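Local coordinates for chromosomal replication initiator protein DnaA (Aquifex aeolicus, PDB 1L8Q), which probably drives the start of chromosome replication, binding the replication origin in its ATP-bound form, and assembles into a spiral filament in the presence of an ATP analogue, at residues A[196-199]-A[203-206]; A[267-270]-A[275-278]. All blocks are in the same frame, centred on the assembly; numbering follows the deposited sequence.

Contact 1. Residues A[196-199]-A[203-206]; sequences ENTK and EIEG
Glu203 reaches back from the first turn of helix 201-214 and lies against Thr198 and Lys199, the residues that lead out of helix 188-197. The base of its side chain packs on the threonine, CB of Glu203 to CB of Thr198 at 3.8 Å, while its carboxylate extends past the threonine backbone to the next peptide. There OE1 of Glu203 accepts a hydrogen bond from N of Lys199 at 3.0 Å. The bond is bent, 139° at the hydrogen, and the donor comes from above the carboxylate plane, 42° out of it. CG of Glu203 lies anti to its carbonyl carbon, beside the backbone N (chi1 -63°), and the chain is extended from there on, which gives the carboxylate the length to reach across the turn. The aliphatic part of Lys199 runs obliquely past the same group, and its NZ stays 4.4 Å from OE2 of Glu203, opposite charges near each other but not in contact. Replacing Glu203 by alanine removes the carboxylate, which would probably leave the Lys199 amide without this acceptor and the lysine chain without its acidic neighbour. Deeper in, the threonine and Ile204 side chains meet at about a right angle, with OG1 of Thr198 3.2 Å from CG1 of Ile204; that hydroxyl is hydrogen-bonded to the carbonyl of Leu194, one turn back. The contact thus closes the tight corner where helix 188-197 turns into helix 201-214 in the AAA+ region, next in sequence to the ATP-binding Arg202, with helix 168-181 packed against Thr198 and Ile204.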
loop_
_atom_site.group_PDB
_atom_site.type_symbol
_atom_site.label_atom_id
_atom_site.label_comp_id
_atom_site.label_asym_id
_atom_site.label_seq_id
_atom_site.Cartn_x
_atom_site.Cartn_y
_atom_site.Cartn_z
ATOM N N GLU A 196 12.057 -10.119 -8.072
ATOM C CA GLU A 196 12.513 -8.857 -8.620
ATOM C C GLU A 196 11.407 -7.872 -8.980
ATOM O O GLU A 196 11.636 -6.674 -8.954
ATOM C CB GLU A 196 13.417 -9.074 -9.833
ATOM C CG GLU A 196 14.914 -9.103 -9.511
ATOM C CD GLU A 196 15.463 -7.771 -8.959
ATOM O OE1 GLU A 196 14.665 -6.857 -8.639
ATOM O OE2 GLU A 196 16.710 -7.640 -8.842
ATOM N N ASN A 197 10.209 -8.355 -9.294
ATOM C CA ASN A 197 9.173 -7.443 -9.779
ATOM C C ASN A 197 7.909 -7.265 -8.948
ATOM O O ASN A 197 6.887 -6.850 -9.482
ATOM C CB ASN A 197 8.800 -7.787 -11.209
ATOM C CG ASN A 197 9.983 -7.672 -12.156
ATOM O OD1 ASN A 197 10.144 -6.669 -12.842
ATOM N ND2 ASN A 197 10.819 -8.701 -12.189
ATOM N N THR A 198 7.976 -7.544 -7.650
ATOM C CA THR A 198 6.816 -7.369 -6.801
ATOM C C THR A 198 7.185 -7.079 -5.355
ATOM O O THR A 198 8.275 -7.430 -4.896
ATOM C CB THR A 198 5.889 -8.606 -6.874
ATOM O OG1 THR A 198 6.500 -9.717 -6.211
ATOM C CG2 THR A 198 5.733 -9.085 -8.294
ATOM N N LYS A 199 6.257 -6.444 -4.636
ATOM C CA LYS A 199 6.452 -6.096 -3.237
ATOM C C LYS A 199 5.219 -6.519 -2.435
ATOM O O LYS A 199 5.292 -6.752 -1.235
ATOM C CB LYS A 199 6.661 -4.596 -3.112
ATOM C CG LYS A 199 5.541 -3.765 -3.726
ATOM C CD LYS A 199 5.472 -2.352 -3.120
ATOM C CE LYS A 199 4.477 -1.465 -3.882
ATOM N NZ LYS A 199 3.956 -0.336 -3.052
ATOM N N GLU A 203 0.578 -7.495 -6.422
ATOM C CA GLU A 203 1.426 -7.461 -7.603
ATOM C C GLU A 203 1.805 -8.882 -8.012
ATOM O O GLU A 203 1.947 -9.193 -9.196
ATOM C CB GLU A 203 2.674 -6.592 -7.348
ATOM C CG GLU A 203 2.335 -5.131 -7.074
ATOM C CD GLU A 203 3.542 -4.306 -6.668
ATOM O OE1 GLU A 203 4.654 -4.882 -6.617
ATOM O OE2 GLU A 203 3.379 -3.081 -6.394
ATOM N N ILE A 204 1.953 -9.747 -7.024
ATOM C CA ILE A 204 2.268 -11.135 -7.280
ATOM C C ILE A 204 1.107 -11.796 -8.020
ATOM O O ILE A 204 1.306 -12.499 -8.993
ATOM C CB ILE A 204 2.554 -11.861 -5.958
ATOM C CG1 ILE A 204 3.872 -11.370 -5.364
ATOM C CG2 ILE A 204 2.609 -13.348 -6.171
ATOM C CD1 ILE A 204 4.160 -11.927 -3.991
ATOM N N GLU A 205 -0.112 -11.568 -7.551
ATOM C CA GLU A 205 -1.278 -12.121 -8.222
ATOM C C GLU A 205 -1.465 -11.486 -9.609
ATOM O O GLU A 205 -1.841 -12.162 -10.570
ATOM C CB GLU A 205 -2.529 -11.991 -7.346
ATOM C CG GLU A 205 -2.591 -13.087 -6.300
ATOM C CD GLU A 205 -3.793 -13.007 -5.394
ATOM O OE1 GLU A 205 -4.673 -12.153 -5.625
ATOM O OE2 GLU A 205 -3.844 -13.808 -4.432
ATOM N N GLY A 206 -1.171 -10.195 -9.710
ATOM C CA GLY A 206 -1.212 -9.510 -10.987
ATOM C C GLY A 206 -0.275 -10.153 -12.007
ATOM O O GLY A 206 -0.661 -10.415 -13.152
#

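Contact 2. Residues A[267-270]-A[275-278]; sequences LCRK and SLIE
A capping box opens helix 276-282 in the DNA-binding domain IV, within the helix-turn-helix family region, and the side chain of Arg269 from the preceding helix 258-272 comes up against this helix start. Arg269 meets the backbone of Ser275, its NH1 lying 3.7 Å from CA of Ser275. Its CG stands opposite the backbone N (chi1 -177°) and the chain then bends at chi2 (57°), which swings the guanidinium over to the turn. One face of that group looks onto Leu276, whose CG lies 4.3 Å above the plane and offset toward the rim. The leucine thus lies over part of the flat cation, with its CD2 at 4.2 Å from NE of Arg269. In the box itself, N of Ser275 donates to OE1 of Glu278 at 3.0 Å, meeting the oxygen from above the carboxylate plane. The return bond, from N of Glu278 to OG of Ser275, is weak at 3.5 Å. Cap and carboxylate therefore bridge the first turn in both directions, supplying partners to backbone amides at the helix start. Around the pair, Ile295 of helix 290-300 touches Arg269, while Val291 and Ile292 of that helix touch Leu276. The polar end of the arginine is held next door, where NH1 donates to the carbonyl of Ala274, the residue just before the cap. Across the two segments the contact is therefore one of van der Waals packing, a charged group laid beside backbone and leucine, and its directional bonding lies in the turn and the cap.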
loop_
_atom_site.group_PDB
_atom_site.type_symbol
_atom_site.label_atom_id
_atom_site.label_comp_id
_atom_site.label_asym_id
_atom_site.label_seq_id
_atom_site.Cartn_x
_atom_site.Cartn_y
_atom_site.Cartn_z
ATOM N N LEU A 267 6.512 11.212 -21.213
ATOM C CA LEU A 267 5.991 10.499 -22.365
ATOM C C LEU A 267 5.890 8.990 -22.101
ATOM O O LEU A 267 4.940 8.333 -22.544
ATOM C CB LEU A 267 6.836 10.785 -23.603
ATOM C CG LEU A 267 6.799 12.237 -24.084
ATOM C CD1 LEU A 267 7.166 12.325 -25.550
ATOM C CD2 LEU A 267 5.430 12.826 -23.857
ATOM N N CYS A 268 6.869 8.449 -21.380
ATOM C CA CYS A 268 6.854 7.036 -21.027
ATOM C C CYS A 268 5.678 6.796 -20.124
ATOM O O CYS A 268 4.959 5.807 -20.271
ATOM C CB CYS A 268 8.140 6.639 -20.306
ATOM S SG CYS A 268 9.526 6.226 -21.390
ATOM N N ARG A 269 5.468 7.712 -19.191
ATOM C CA ARG A 269 4.360 7.590 -18.263
ATOM C C ARG A 269 3.030 7.783 -18.972
ATOM O O ARG A 269 2.152 6.945 -18.882
ATOM C CB ARG A 269 4.495 8.596 -17.107
ATOM C CG ARG A 269 3.404 8.493 -16.050
ATOM C CD ARG A 269 3.268 7.121 -15.401
ATOM N NE ARG A 269 2.708 7.226 -14.060
ATOM C CZ ARG A 269 2.216 6.210 -13.365
ATOM N NH1 ARG A 269 2.206 4.985 -13.882
ATOM N NH2 ARG A 269 1.732 6.419 -12.146
ATOM N N LYS A 270 2.901 8.871 -19.715
ATOM C CA LYS A 270 1.603 9.217 -20.281
ATOM C C LYS A 270 1.256 8.516 -21.597
ATOM O O LYS A 270 0.085 8.206 -21.853
ATOM C CB LYS A 270 1.464 10.737 -20.408
ATOM C CG LYS A 270 1.519 11.469 -19.063
ATOM C CD LYS A 270 0.379 11.027 -18.139
ATOM C CE LYS A 270 0.129 12.047 -17.033
ATOM N NZ LYS A 270 -1.239 11.906 -16.457
ATOM N N SER A 275 4.782 2.056 -15.570
ATOM C CA SER A 275 4.794 2.363 -14.155
ATOM C C SER A 275 6.046 3.141 -13.806
ATOM O O SER A 275 7.010 3.142 -14.575
ATOM C CB SER A 275 4.718 1.078 -13.329
ATOM O OG SER A 275 5.623 0.118 -13.826
ATOM N N LEU A 276 6.012 3.812 -12.649
ATOM C CA LEU A 276 7.150 4.564 -12.139
ATOM C C LEU A 276 8.372 3.671 -12.146
ATOM O O LEU A 276 9.377 3.977 -12.784
ATOM C CB LEU A 276 6.874 5.041 -10.714
ATOM C CG LEU A 276 5.633 5.906 -10.490
ATOM C CD1 LEU A 276 5.361 6.067 -9.001
ATOM C CD2 LEU A 276 5.790 7.267 -11.172
ATOM N N ILE A 277 8.271 2.548 -11.445
ATOM C CA ILE A 277 9.363 1.598 -11.390
ATOM C C ILE A 277 9.887 1.344 -12.793
ATOM O O ILE A 277 11.081 1.475 -13.040
ATOM C CB ILE A 277 8.911 0.285 -10.740
ATOM C CG1 ILE A 277 8.380 0.545 -9.328
ATOM C CG2 ILE A 277 10.071 -0.706 -10.687
ATOM C CD1 ILE A 277 9.371 0.211 -8.225
ATOM N N GLU A 278 8.983 1.000 -13.714
ATOM C CA GLU A 278 9.359 0.722 -15.105
ATOM C C GLU A 278 10.080 1.893 -15.748
ATOM O O GLU A 278 11.110 1.717 -16.390
ATOM C CB GLU A 278 8.134 0.335 -15.945
ATOM C CG GLU A 278 7.812 -1.153 -15.938
ATOM C CD GLU A 278 6.405 -1.463 -16.430
ATOM O OE1 GLU A 278 5.702 -0.529 -16.892
ATOM O OE2 GLU A 278 5.999 -2.645 -16.346
#

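Both contacts fold a helix back on the next one across a short turn, but they do so in different domains: contact 1 in the AAA+ region, contact 2 in the DNA-binding domain IV. Their centres are about 17 Å apart, and they share no helix and do not touch. Contact 1 is partly buried, with Thr198 and Ile204 buried and Lys199 exposed, and buries about twice the area of contact 2, which lies at the surface. The chemistry follows suit. In 196-199 with 203-206, an acidic side chain bonds directly across the turn, whereas in 267-270 with 275-278 the acid serves its own helix and the arginine meets the other segment by packing, its hydrogen bond going to the turn just before it.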